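Local coordinates for T-lymphoma invasion and metastasis-inducing protein 1 (PDB 4K2P) that activates the small GTPase Rac1 as a guanine nucleotide exchange factor, its PH-CC-Ex region probably binding phosphoinositides and partner proteins such as Par-3, at residues K26-A31 / H237-A242; C90-L95 / S232-H237; K143-I148 / M190-F195; N184-Q189 / F216-T221. The protein carries 5 engineered substitutions. One frame throughout, in Å; residues are numbered along the deposited sequence.

Contact 1 of 4, residues K26-A31 / H237-A242; sequences KKVESA and HALVAA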
loop_
_atom_site.group_PDB
_atom_site.type_symbol
_atom_site.label_atom_id
_atom_site.label_comp_id
_atom_site.label_asym_id
_atom_site.label_seq_id
_atom_site.Cartn_x
_atom_site.Cartn_y
_atom_site.Cartn_z
ATOM N N LYS A 26 -12.430 8.282 -8.171
ATOM C CA LYS A 26 -11.952 7.461 -7.056
ATOM C C LYS A 26 -12.090 5.961 -7.317
ATOM O O LYS A 26 -12.222 5.182 -6.372
ATOM C CB LYS A 26 -12.692 7.828 -5.763
ATOM C CG LYS A 26 -12.693 9.313 -5.435
ATOM C CD LYS A 26 -13.555 9.606 -4.212
ATOM C CE LYS A 26 -13.613 11.102 -3.900
ATOM N NZ LYS A 26 -12.294 11.647 -3.463
ATOM N N LYS A 27 -12.025 5.556 -8.585
ATOM C CA LYS A 27 -12.195 4.151 -8.953
ATOM C C LYS A 27 -10.870 3.439 -9.150
ATOM O O LYS A 27 -9.904 4.041 -9.564
ATOM C CB LYS A 27 -12.994 4.021 -10.252
ATOM C CG LYS A 27 -14.436 4.481 -10.196
ATOM C CD LYS A 27 -15.217 3.953 -11.402
ATOM C CE LYS A 27 -14.628 4.396 -12.751
ATOM N NZ LYS A 27 -14.876 5.836 -13.058
ATOM N N VAL A 28 -10.808 2.177 -8.756
ATOM C CA VAL A 28 -9.697 1.311 -9.113
ATOM C C VAL A 28 -10.212 0.302 -10.133
ATOM O O VAL A 28 -11.337 -0.175 -10.005
ATOM C CB VAL A 28 -9.112 0.581 -7.897
ATOM C CG1 VAL A 28 -7.959 -0.301 -8.326
ATOM C CG2 VAL A 28 -8.638 1.586 -6.857
ATOM N N GLU A 29 -9.406 -0.004 -11.144
ATOM C CA GLU A 29 -9.742 -1.037 -12.126
ATOM C C GLU A 29 -8.546 -1.949 -12.341
ATOM O O GLU A 29 -7.404 -1.552 -12.121
ATOM C CB GLU A 29 -10.167 -0.426 -13.457
ATOM C CG GLU A 29 -11.526 0.253 -13.415
ATOM C CD GLU A 29 -11.906 0.839 -14.754
ATOM O OE1 GLU A 29 -11.125 0.667 -15.715
ATOM O OE2 GLU A 29 -12.975 1.480 -14.845
ATOM N N SER A 30 -8.803 -3.174 -12.774
ATOM C CA SER A 30 -7.724 -4.069 -13.152
ATOM C C SER A 30 -7.070 -3.602 -14.439
ATOM O O SER A 30 -7.731 -3.046 -15.313
ATOM C CB SER A 30 -8.238 -5.498 -13.322
ATOM O OG SER A 30 -8.360 -6.130 -12.064
ATOM N N ALA A 31 -5.767 -3.831 -14.547
ATOM C CA ALA A 31 -5.031 -3.510 -15.758
ATOM C C ALA A 31 -5.413 -4.522 -16.827
ATOM O O ALA A 31 -5.876 -5.615 -16.509
ATOM C CB ALA A 31 -3.538 -3.532 -15.512
ATOM N N HIS A 237 -5.395 -1.962 -0.262
ATOM C CA HIS A 237 -4.654 -0.715 -0.194
ATOM C C HIS A 237 -5.007 0.171 -1.367
ATOM O O HIS A 237 -5.208 1.357 -1.189
ATOM C CB HIS A 237 -3.144 -0.941 -0.171
ATOM C CG HIS A 237 -2.368 0.329 -0.021
ATOM N ND1 HIS A 237 -1.129 0.530 -0.588
ATOM C CD2 HIS A 237 -2.674 1.480 0.623
ATOM C CE1 HIS A 237 -0.701 1.743 -0.295
ATOM N NE2 HIS A 237 -1.622 2.341 0.436
ATOM N N ALA A 238 -5.073 -0.397 -2.570
ATOM C CA ALA A 238 -5.356 0.401 -3.759
ATOM C C ALA A 238 -6.719 1.088 -3.637
ATOM O O ALA A 238 -6.873 2.252 -4.001
ATOM C CB ALA A 238 -5.306 -0.459 -5.015
ATOM N N LEU A 239 -7.701 0.357 -3.125
ATOM C CA LEU A 239 -9.054 0.876 -2.985
ATOM C C LEU A 239 -9.098 2.006 -1.960
ATOM O O LEU A 239 -9.726 3.037 -2.181
ATOM C CB LEU A 239 -10.004 -0.258 -2.598
ATOM C CG LEU A 239 -10.261 -1.262 -3.718
ATOM C CD1 LEU A 239 -10.834 -2.554 -3.169
ATOM C CD2 LEU A 239 -11.198 -0.663 -4.756
ATOM N N VAL A 240 -8.395 1.825 -0.851
ATOM C CA VAL A 240 -8.365 2.827 0.194
ATOM C C VAL A 240 -7.637 4.082 -0.269
ATOM O O VAL A 240 -8.097 5.191 -0.027
ATOM C CB VAL A 240 -7.697 2.283 1.473
ATOM C CG1 VAL A 240 -7.415 3.423 2.476
ATOM C CG2 VAL A 240 -8.581 1.236 2.113
ATOM N N ALA A 241 -6.503 3.902 -0.938
ATOM C CA ALA A 241 -5.677 5.024 -1.368
ATOM C C ALA A 241 -6.400 5.836 -2.425
ATOM O O ALA A 241 -6.234 7.053 -2.507
ATOM C CB ALA A 241 -4.331 4.534 -1.893
ATOM N N ALA A 242 -7.218 5.167 -3.229
ATOM C CA ALA A 242 -7.937 5.844 -4.304
ATOM C C ALA A 242 -8.971 6.840 -3.757
ATOM O O ALA A 242 -9.469 7.693 -4.493
ATOM C CB ALA A 242 -8.617 4.833 -5.198
HETATM O O HOH W 1 -11.779 2.915 -4.118
#
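Val28, on the short strand 27-30, pushes its methyl groups against helix 233-241 and the residue that follows it, where Ala238, Leu239 and Ala242 receive them. This is the tight half of the contact. CG2 of Val28 does most of the work: it comes within 3.4 Å of Ala238 O and 3.6 Å of Ala242 CB, so a single methyl lies against the turn whose backbone bond runs from Ala242 N to Ala238 O. With CG1 of Val28 anti to the backbone N (chi1 -180°), that second methyl faces Ala238 CB at a more relaxed 4.2 Å. Leu239 reaches in from the flank, its CD2 stopping 4.0 Å from Val28 CB. Ala238 and Ala242, one turn apart, probably let the strand come close, since each offers just a methyl group.

Toward Lys26 the packing slackens. The base of its exposed side chain lies alongside Ala242, with CB 3.5 Å from Ala242 O, but the rest of the chain leads away and bends at its last torsion, carrying NZ to Arg243 O. A water bridges the two backbones on this side, donating to Leu239 O at 2.8 Å and, over a longer reach, to Lys26 O.

Strand 27-30 pairs with strand 10-23 at the edge of the PH-domain sheet, and Leu20 of that neighbour packs on both Val28 and Ala238. Helix 219-228 packs here as well: its Leu228 touches Val28 and Leu239, and its Arg227 hydrogen-bonds Val28 O.

Contact 2 of 4, residues C90-L95 / S232-H237; sequences CLSNSL and SVSSFH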
loop_
_atom_site.group_PDB
_atom_site.type_symbol
_atom_site.label_atom_id
_atom_site.label_comp_id
_atom_site.label_asym_id
_atom_site.label_seq_id
_atom_site.Cartn_x
_atom_site.Cartn_y
_atom_site.Cartn_z
ATOM N N CYS A 90 4.373 -7.212 -5.090
ATOM C CA CYS A 90 3.404 -6.253 -5.599
ATOM C C CYS A 90 3.549 -4.943 -4.839
ATOM O O CYS A 90 3.516 -4.931 -3.609
ATOM C CB CYS A 90 1.977 -6.793 -5.461
ATOM S SG CYS A 90 0.679 -5.659 -6.025
ATOM N N LEU A 91 3.762 -3.851 -5.566
ATOM C CA LEU A 91 3.764 -2.519 -4.974
ATOM C C LEU A 91 2.434 -1.852 -5.242
ATOM O O LEU A 91 1.980 -1.817 -6.374
ATOM C CB LEU A 91 4.910 -1.665 -5.537
ATOM C CG LEU A 91 5.092 -0.276 -4.899
ATOM C CD1 LEU A 91 6.546 0.137 -4.884
ATOM C CD2 LEU A 91 4.278 0.789 -5.614
ATOM N N SER A 92 1.794 -1.340 -4.199
ATOM C CA SER A 92 0.629 -0.484 -4.360
ATOM C C SER A 92 0.997 0.897 -3.830
ATOM O O SER A 92 1.497 1.019 -2.723
ATOM C CB SER A 92 -0.591 -1.055 -3.632
ATOM O OG SER A 92 -0.252 -1.524 -2.336
ATOM N N ASN A 93 0.748 1.930 -4.627
ATOM C CA ASN A 93 1.218 3.265 -4.297
ATOM C C ASN A 93 0.156 4.066 -3.557
ATOM O O ASN A 93 -0.854 3.522 -3.134
ATOM C CB ASN A 93 1.667 3.991 -5.571
ATOM C CG ASN A 93 0.515 4.360 -6.480
ATOM O OD1 ASN A 93 -0.625 3.988 -6.237
ATOM N ND2 ASN A 93 0.813 5.102 -7.538
ATOM N N SER A 94 0.398 5.357 -3.381
ATOM C CA SER A 94 -0.506 6.198 -2.604
ATOM C C SER A 94 -1.708 6.677 -3.415
ATOM O O SER A 94 -2.564 7.369 -2.887
ATOM C CB SER A 94 0.259 7.399 -2.036
ATOM O OG SER A 94 0.693 8.256 -3.076
ATOM N N LEU A 95 -1.763 6.316 -4.698
ATOM C CA LEU A 95 -2.799 6.828 -5.605
ATOM C C LEU A 95 -3.903 5.831 -5.981
ATOM O O LEU A 95 -4.965 6.241 -6.443
ATOM C CB LEU A 95 -2.152 7.333 -6.895
ATOM C CG LEU A 95 -1.113 8.450 -6.761
ATOM C CD1 LEU A 95 -0.633 8.893 -8.144
ATOM C CD2 LEU A 95 -1.680 9.638 -5.980
ATOM N N SER A 232 -6.638 -9.106 -1.620
ATOM C CA SER A 232 -5.292 -9.100 -1.081
ATOM C C SER A 232 -5.034 -7.768 -0.404
ATOM O O SER A 232 -5.796 -6.821 -0.567
ATOM C CB SER A 232 -4.272 -9.324 -2.189
ATOM O OG SER A 232 -4.238 -8.175 -3.024
ATOM N N VAL A 233 -3.960 -7.701 0.366
ATOM C CA VAL A 233 -3.532 -6.450 0.962
ATOM C C VAL A 233 -3.338 -5.404 -0.126
ATOM O O VAL A 233 -3.655 -4.248 0.078
ATOM C CB VAL A 233 -2.233 -6.631 1.766
ATOM C CG1 VAL A 233 -1.677 -5.282 2.225
ATOM C CG2 VAL A 233 -2.501 -7.520 2.968
ATOM N N SER A 234 -2.835 -5.814 -1.286
ATOM C CA SER A 234 -2.534 -4.864 -2.356
ATOM C C SER A 234 -3.783 -4.217 -2.957
ATOM O O SER A 234 -3.776 -3.024 -3.255
ATOM C CB SER A 234 -1.730 -5.544 -3.464
ATOM O OG SER A 234 -0.465 -5.948 -2.979
ATOM N N SER A 235 -4.841 -4.996 -3.164
ATOM C CA SER A 235 -6.073 -4.449 -3.722
ATOM C C SER A 235 -6.835 -3.633 -2.668
ATOM O O SER A 235 -7.476 -2.638 -2.985
ATOM C CB SER A 235 -6.951 -5.571 -4.277
ATOM O OG SER A 235 -7.356 -6.457 -3.251
ATOM N N PHE A 236 -6.750 -4.073 -1.419
ATOM C CA PHE A 236 -7.353 -3.376 -0.290
ATOM C C PHE A 236 -6.724 -1.994 -0.208
ATOM O O PHE A 236 -7.418 -0.984 -0.140
ATOM C CB PHE A 236 -7.121 -4.183 0.994
ATOM C CG PHE A 236 -7.846 -3.668 2.209
ATOM C CD1 PHE A 236 -8.757 -2.623 2.135
ATOM C CD2 PHE A 236 -7.612 -4.250 3.441
ATOM C CE1 PHE A 236 -9.414 -2.171 3.270
ATOM C CE2 PHE A 236 -8.272 -3.804 4.576
ATOM C CZ PHE A 236 -9.168 -2.760 4.490
ATOM N N HIS A 237 -5.395 -1.962 -0.262
ATOM C CA HIS A 237 -4.654 -0.715 -0.194
ATOM C C HIS A 237 -5.007 0.171 -1.367
ATOM O O HIS A 237 -5.208 1.357 -1.189
ATOM C CB HIS A 237 -3.144 -0.941 -0.171
ATOM C CG HIS A 237 -2.368 0.329 -0.021
ATOM N ND1 HIS A 237 -1.129 0.530 -0.588
ATOM C CD2 HIS A 237 -2.674 1.480 0.623
ATOM C CE1 HIS A 237 -0.701 1.743 -0.295
ATOM N NE2 HIS A 237 -1.622 2.341 0.436
HETATM O O HOH W 2 1.104 -3.951 -1.917
#
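The imidazole of His237 is met at its edge, close to the ring plane, by Ser92 OG, which hydrogen-bonds ND1 at 2.8 Å. Asn93 O approaches the same ring obliquely, 3.4 Å from CE1, and Met190 of helix 168-203 also packs on His237. CG of His237 stands anti to the backbone N (chi1 -177°), which swings the ring off helix 233-241 toward the end of strand 88-92. Strand and helix run nearly parallel here, 15° apart, with their axes 8.3 Å from each other.

Further down this seam a buried water takes over. It donates to Cys90 O at 3.1 Å and hydrogen-bonds both hydroxyls, Ser92 OG and Ser234 OG, each at 2.8 Å. Ser92 OG is thereby gripped from two directions, by ring and by water. Cys90 SG packs against Ser234 CB at 3.5 Å. With a leucine in place of His237, Ser92 OG loses its ring-nitrogen partner and would probably be left as a buried hydroxyl facing hydrocarbon.

Here the helix meets strand 88-92 through a largely polar seam, and one direct bond and a shared water would be expected to help set the register of helix against strand.

Contact 3 of 4, residues K143-I148 / M190-F195; sequences KLEQKI and MDLFRF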
loop_
_atom_site.group_PDB
_atom_site.type_symbol
_atom_site.label_atom_id
_atom_site.label_comp_id
_atom_site.label_asym_id
_atom_site.label_seq_id
_atom_site.Cartn_x
_atom_site.Cartn_y
_atom_site.Cartn_z
ATOM N N LYS A 143 -0.131 6.997 17.510
ATOM C CA LYS A 143 -1.197 7.942 17.214
ATOM C C LYS A 143 -2.351 7.261 16.508
ATOM O O LYS A 143 -3.515 7.513 16.826
ATOM C CB LYS A 143 -0.680 9.102 16.366
ATOM C CG LYS A 143 0.106 10.124 17.161
ATOM C CD LYS A 143 0.582 11.255 16.273
ATOM C CE LYS A 143 1.542 12.175 17.007
ATOM N NZ LYS A 143 2.035 13.266 16.117
ATOM N N LEU A 144 -2.025 6.378 15.572
ATOM C CA LEU A 144 -3.037 5.657 14.823
ATOM C C LEU A 144 -3.832 4.717 15.713
ATOM O O LEU A 144 -5.025 4.558 15.521
ATOM C CB LEU A 144 -2.400 4.871 13.676
ATOM C CG LEU A 144 -2.110 5.716 12.437
ATOM C CD1 LEU A 144 -1.083 5.012 11.553
ATOM C CD2 LEU A 144 -3.397 5.985 11.678
ATOM N N GLU A 145 -3.168 4.080 16.670
ATOM C CA GLU A 145 -3.842 3.185 17.598
ATOM C C GLU A 145 -4.801 3.967 18.506
ATOM O O GLU A 145 -5.866 3.466 18.874
ATOM C CB GLU A 145 -2.826 2.404 18.435
ATOM C CG GLU A 145 -2.000 1.399 17.629
ATOM C CD GLU A 145 -1.001 0.631 18.486
ATOM O OE1 GLU A 145 -0.313 1.251 19.314
ATOM O OE2 GLU A 145 -0.904 -0.603 18.333
ATOM N N GLN A 146 -4.424 5.190 18.865
ATOM C CA GLN A 146 -5.303 6.042 19.661
ATOM C C GLN A 146 -6.536 6.436 18.844
ATOM O O GLN A 146 -7.656 6.427 19.354
ATOM C CB GLN A 146 -4.564 7.299 20.142
ATOM C CG GLN A 146 -3.584 7.055 21.284
ATOM C CD GLN A 146 -2.701 8.265 21.588
ATOM O OE1 GLN A 146 -2.373 9.060 20.701
ATOM N NE2 GLN A 146 -2.328 8.415 22.855
ATOM N N LYS A 147 -6.327 6.747 17.568
ATOM C CA LYS A 147 -7.413 7.141 16.680
ATOM C C LYS A 147 -8.352 5.978 16.412
ATOM O O LYS A 147 -9.562 6.166 16.301
ATOM C CB LYS A 147 -6.862 7.690 15.357
ATOM C CG LYS A 147 -6.359 9.125 15.472
ATOM C CD LYS A 147 -5.908 9.728 14.148
ATOM C CE LYS A 147 -4.594 9.158 13.674
ATOM N NZ LYS A 147 -4.041 9.919 12.509
ATOM N N ILE A 148 -7.793 4.777 16.335
ATOM C CA ILE A 148 -8.581 3.583 16.089
ATOM C C ILE A 148 -9.444 3.287 17.307
ATOM O O ILE A 148 -10.605 2.918 17.176
ATOM C CB ILE A 148 -7.678 2.369 15.762
ATOM C CG1 ILE A 148 -7.091 2.519 14.361
ATOM C CG2 ILE A 148 -8.445 1.058 15.853
ATOM C CD1 ILE A 148 -5.899 1.602 14.089
ATOM N N MET A 190 -5.166 0.471 7.602
ATOM C CA MET A 190 -4.294 0.416 6.453
ATOM C C MET A 190 -3.015 1.218 6.745
ATOM O O MET A 190 -1.914 0.762 6.450
ATOM C CB MET A 190 -5.016 0.961 5.218
ATOM C CG MET A 190 -4.243 0.841 3.929
ATOM S SD MET A 190 -3.863 -0.863 3.478
ATOM C CE MET A 190 -5.516 -1.544 3.278
ATOM N N ASP A 191 -3.161 2.399 7.341
ATOM C CA ASP A 191 -2.007 3.244 7.652
ATOM C C ASP A 191 -1.127 2.589 8.710
ATOM O O ASP A 191 0.096 2.627 8.630
ATOM C CB ASP A 191 -2.455 4.628 8.120
ATOM C CG ASP A 191 -2.935 5.508 6.975
ATOM O OD1 ASP A 191 -2.489 5.315 5.828
ATOM O OD2 ASP A 191 -3.768 6.397 7.219
ATOM N N LEU A 192 -1.766 1.959 9.685
ATOM C CA LEU A 192 -1.072 1.275 10.768
ATOM C C LEU A 192 -0.263 0.089 10.244
ATOM O O LEU A 192 0.867 -0.141 10.668
ATOM C CB LEU A 192 -2.085 0.808 11.811
ATOM C CG LEU A 192 -1.551 0.031 13.013
ATOM C CD1 LEU A 192 -0.477 0.808 13.730
ATOM C CD2 LEU A 192 -2.692 -0.306 13.953
ATOM N N PHE A 193 -0.860 -0.669 9.336
ATOM C CA PHE A 193 -0.203 -1.816 8.714
ATOM C C PHE A 193 1.008 -1.325 7.930
ATOM O O PHE A 193 2.083 -1.921 7.975
ATOM C CB PHE A 193 -1.198 -2.557 7.810
ATOM C CG PHE A 193 -0.618 -3.728 7.060
ATOM C CD1 PHE A 193 -0.072 -3.560 5.800
ATOM C CD2 PHE A 193 -0.670 -4.999 7.593
ATOM C CE1 PHE A 193 0.444 -4.632 5.104
ATOM C CE2 PHE A 193 -0.162 -6.079 6.903
ATOM C CZ PHE A 193 0.395 -5.897 5.653
ATOM N N ARG A 194 0.822 -0.209 7.237
ATOM C CA ARG A 194 1.857 0.372 6.404
ATOM C C ARG A 194 3.047 0.833 7.246
ATOM O O ARG A 194 4.197 0.552 6.908
ATOM C CB ARG A 194 1.286 1.534 5.597
ATOM C CG ARG A 194 2.283 2.173 4.654
ATOM C CD ARG A 194 1.596 2.943 3.543
ATOM N NE ARG A 194 0.754 4.029 4.046
ATOM C CZ ARG A 194 1.206 5.213 4.445
ATOM N NH1 ARG A 194 2.505 5.469 4.440
ATOM N NH2 ARG A 194 0.360 6.140 4.877
ATOM N N PHE A 195 2.777 1.529 8.345
ATOM C CA PHE A 195 3.854 2.003 9.200
ATOM C C PHE A 195 4.546 0.826 9.856
ATOM O O PHE A 195 5.750 0.864 10.084
ATOM C CB PHE A 195 3.345 2.993 10.250
ATOM C CG PHE A 195 3.098 4.370 9.705
ATOM C CD1 PHE A 195 4.155 5.154 9.289
ATOM C CD2 PHE A 195 1.820 4.881 9.608
ATOM C CE1 PHE A 195 3.942 6.424 8.783
ATOM C CE2 PHE A 195 1.604 6.155 9.099
ATOM C CZ PHE A 195 2.668 6.921 8.687
#
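Leu144 inserts CD1 between Asp191, Leu192 and Phe195 of the facing helix. The methyl lies 3.5 Å from Phe195 CD2, approaching that ring obliquely, 3.7 Å from Asp191 CB, and close to the backbone N of Leu192. The leucine side chain crosses those of Asp191 and Phe195 at about a right angle. In the opposite direction, Leu192 has CG anti to its own backbone N (chi1 178°) and sends CD2 across to Ile148 CD1 at 3.7 Å and to Glu145 CG at 4.1 Å.

With Phe188 also touching Leu144, and Ile141 touching Leu192, each leucine is a knob in a four-residue hole of the partner: Phe188, Asp191, Leu192 and Phe195 for Leu144; Ile141, Leu144, Glu145 and Ile148 for Leu192. This is knobs-into-holes packing of an antiparallel coiled coil, built from helices 133-161 and 168-203, whose local axes come within 9.9 Å at 158°.

Polar groups frame this apolar layer. The aliphatic part of Glu145 lies on Leu192 while its carboxylate forms a salt bridge with Arg196. Asp191 offers CB to the leucine and turns its carboxylate aside: OD1 is met from above its plane by Arg194 NH2 at 3.1 Å, in a salt bridge along the same helix, and OD2 accepts from Gln187 NE2. Arg194 is steadied in turn by Tyr198 OH, which hydrogen-bonds NH1.

Contact 4 of 4, residues N184-Q189 / F216-T221; sequences NLEQFQ and FASRPT. With CA (calcium ion), chain E.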
loop_
_atom_site.group_PDB
_atom_site.type_symbol
_atom_site.label_atom_id
_atom_site.label_comp_id
_atom_site.label_asym_id
_atom_site.label_seq_id
_atom_site.Cartn_x
_atom_site.Cartn_y
_atom_site.Cartn_z
ATOM N N ASN A 184 -13.331 5.300 8.222
ATOM C CA ASN A 184 -12.186 5.877 8.920
ATOM C C ASN A 184 -11.292 4.778 9.442
ATOM O O ASN A 184 -10.072 4.882 9.399
ATOM C CB ASN A 184 -12.613 6.761 10.092
ATOM C CG ASN A 184 -13.245 8.059 9.654
ATOM O OD1 ASN A 184 -13.217 8.417 8.484
ATOM N ND2 ASN A 184 -13.809 8.785 10.607
ATOM N N LEU A 185 -11.923 3.729 9.956
ATOM C CA LEU A 185 -11.210 2.629 10.579
ATOM C C LEU A 185 -10.468 1.803 9.524
ATOM O O LEU A 185 -9.378 1.311 9.787
ATOM C CB LEU A 185 -12.182 1.767 11.393
ATOM C CG LEU A 185 -12.616 2.428 12.701
ATOM C CD1 LEU A 185 -13.824 1.732 13.315
ATOM C CD2 LEU A 185 -11.471 2.443 13.695
ATOM N N GLU A 186 -11.037 1.682 8.331
ATOM C CA GLU A 186 -10.339 1.042 7.221
ATOM C C GLU A 186 -9.062 1.785 6.882
ATOM O O GLU A 186 -8.020 1.175 6.657
ATOM C CB GLU A 186 -11.203 0.987 5.972
ATOM C CG GLU A 186 -12.243 -0.096 5.954
ATOM C CD GLU A 186 -12.967 -0.130 4.623
ATOM O OE1 GLU A 186 -13.409 0.944 4.166
ATOM O OE2 GLU A 186 -13.060 -1.212 4.013
ATOM N N GLN A 187 -9.170 3.109 6.836
ATOM C CA GLN A 187 -8.055 3.984 6.505
ATOM C C GLN A 187 -6.980 3.898 7.580
ATOM O O GLN A 187 -5.794 3.811 7.271
ATOM C CB GLN A 187 -8.554 5.421 6.346
ATOM C CG GLN A 187 -7.482 6.493 6.139
ATOM C CD GLN A 187 -6.834 6.430 4.772
ATOM O OE1 GLN A 187 -7.439 6.817 3.769
ATOM N NE2 GLN A 187 -5.590 5.958 4.723
ATOM N N PHE A 188 -7.402 3.898 8.841
ATOM C CA PHE A 188 -6.481 3.890 9.966
ATOM C C PHE A 188 -5.725 2.567 10.038
ATOM O O PHE A 188 -4.530 2.553 10.331
ATOM C CB PHE A 188 -7.210 4.120 11.295
ATOM C CG PHE A 188 -7.732 5.522 11.496
ATOM C CD1 PHE A 188 -7.147 6.612 10.873
ATOM C CD2 PHE A 188 -8.805 5.747 12.341
ATOM C CE1 PHE A 188 -7.636 7.895 11.079
ATOM C CE2 PHE A 188 -9.295 7.027 12.543
ATOM C CZ PHE A 188 -8.701 8.099 11.913
ATOM N N GLN A 189 -6.425 1.463 9.788
ATOM C CA GLN A 189 -5.832 0.133 9.888
ATOM C C GLN A 189 -4.851 -0.098 8.755
ATOM O O GLN A 189 -3.864 -0.808 8.914
ATOM C CB GLN A 189 -6.901 -0.954 9.868
ATOM C CG GLN A 189 -7.784 -0.986 11.100
ATOM C CD GLN A 189 -7.072 -1.529 12.316
ATOM O OE1 GLN A 189 -5.897 -1.877 12.263
ATOM N NE2 GLN A 189 -7.783 -1.599 13.422
ATOM N N PHE A 216 -10.420 -6.402 8.265
ATOM C CA PHE A 216 -10.958 -5.065 8.514
ATOM C C PHE A 216 -11.650 -4.462 7.300
ATOM O O PHE A 216 -12.252 -3.399 7.396
ATOM C CB PHE A 216 -9.845 -4.112 8.975
ATOM C CG PHE A 216 -9.372 -4.378 10.368
ATOM C CD1 PHE A 216 -10.204 -4.133 11.443
ATOM C CD2 PHE A 216 -8.106 -4.884 10.603
ATOM C CE1 PHE A 216 -9.786 -4.386 12.726
ATOM C CE2 PHE A 216 -7.677 -5.143 11.883
ATOM C CZ PHE A 216 -8.521 -4.890 12.952
ATOM N N ALA A 217 -11.570 -5.129 6.155
ATOM C CA ALA A 217 -12.266 -4.646 4.969
ATOM C C ALA A 217 -13.775 -4.698 5.190
ATOM O O ALA A 217 -14.327 -5.728 5.559
ATOM C CB ALA A 217 -11.877 -5.467 3.737
ATOM N N SER A 218 -14.429 -3.572 4.945
ATOM C CA SER A 218 -15.879 -3.451 5.070
ATOM C C SER A 218 -16.585 -4.184 3.940
ATOM O O SER A 218 -15.939 -4.640 3.000
ATOM C CB SER A 218 -16.273 -1.979 5.068
ATOM O OG SER A 218 -16.204 -1.458 3.754
ATOM N N ARG A 219 -17.905 -4.322 4.034
ATOM C CA ARG A 219 -18.655 -5.002 2.989
ATOM C C ARG A 219 -18.518 -4.300 1.640
ATOM O O ARG A 219 -18.243 -4.963 0.646
ATOM C CB ARG A 219 -20.131 -5.155 3.374
ATOM C CG ARG A 219 -20.937 -5.929 2.343
ATOM C CD ARG A 219 -22.388 -6.067 2.740
ATOM N NE ARG A 219 -23.202 -6.561 1.627
ATOM C CZ ARG A 219 -23.786 -7.751 1.568
ATOM N NH1 ARG A 219 -23.631 -8.626 2.541
ATOM N NH2 ARG A 219 -24.512 -8.081 0.511
ATOM N N PRO A 220 -18.671 -2.963 1.595
ATOM C CA PRO A 220 -18.515 -2.313 0.286
ATOM C C PRO A 220 -17.130 -2.514 -0.322
ATOM O O PRO A 220 -17.005 -2.651 -1.542
ATOM C CB PRO A 220 -18.744 -0.830 0.592
ATOM C CG PRO A 220 -19.492 -0.791 1.870
ATOM C CD PRO A 220 -19.169 -2.036 2.628
ATOM N N THR A 221 -16.103 -2.556 0.517
ATOM C CA THR A 221 -14.747 -2.738 0.027
ATOM C C THR A 221 -14.552 -4.173 -0.481
ATOM O O THR A 221 -13.856 -4.400 -1.472
ATOM C CB THR A 221 -13.718 -2.403 1.124
ATOM O OG1 THR A 221 -13.868 -1.029 1.510
ATOM C CG2 THR A 221 -12.301 -2.609 0.621
HETATM CA CA CA E . -13.162 9.611 6.504
HETATM O O HOH W 3 -16.261 1.261 3.939
HETATM O O HOH W 4 -11.786 11.289 5.388
HETATM O O HOH W 5 -15.081 8.209 6.290
HETATM O O HOH W 6 -14.904 11.015 5.559
HETATM O O HOH W 7 -11.209 8.173 6.272
HETATM O O HOH W 8 -12.769 11.165 8.357
#
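The N-terminus of helix 219-228, with Ser218 at its N-cap position, is gripped by Glu186 reaching out from the middle of helix 168-203. OE2 of Glu186 takes two bonds at once. Thr221 OG1 donates to its syn lone pair at a short 2.6 Å, and Ser218 N comes from above the carboxylate plane at 2.9 Å, almost straight at 174°. Glu186 extends beyond CG, which carries the carboxylate across to the helix start, and a water links its other oxygen, OE1, to Ser218 OG. OE1 also forms a salt bridge with Arg243. The arginine and the helix start would both be expected to stabilise the negative charge on this buried acid. A leucine in place of Glu186 is likely to leave Ser218 N and Thr221 OG1 without their shared acceptor and Arg243 without its anionic mate.

One turn along, Gln189 lays its amide flat over a face of Phe216: the planes are 11° apart, with Gln189 CD 3.6 Å above the ring centre. NE2 of Gln189 lies 3.4 Å from Phe216 CZ, and its CG adds a CH-pi contact. The bend at chi2 (-73°) folds the amide back onto the ring.

At the start of residues 184-189, Asn184 OD1 binds a calcium ion at 2.3 Å, with five waters as its other ligands, while its ND2 hydrogen-bonds Asp151 of helix 133-161. That helix also packs on Phe188 and Gln189, and Phe236 of helix 233-241 wedges against Glu186, Ala217 and Thr221.

How the contacts relate
Along the chain come 26-31, 90-95, 143-148, 184-189, 190-195, 216-221, 232-237 and 237-242: contacts 3 and 4 interlock, and both lie within the span bounded by contacts 1 and 2. Contacts 1 and 2, centres about 8 Å apart, share helix 233-241 and dock it on the PH sheet. Contacts 3 and 4, about 12 Å apart, share helix 168-203 and tie it to helix 133-161 and to the start of helix 219-228. The two pairs meet largely around Phe236, which touches Met190, Glu186 and Thr221. The C-terminal helices thus bridge coiled coil and PH domain, consistent with the region behaving as one globular unit.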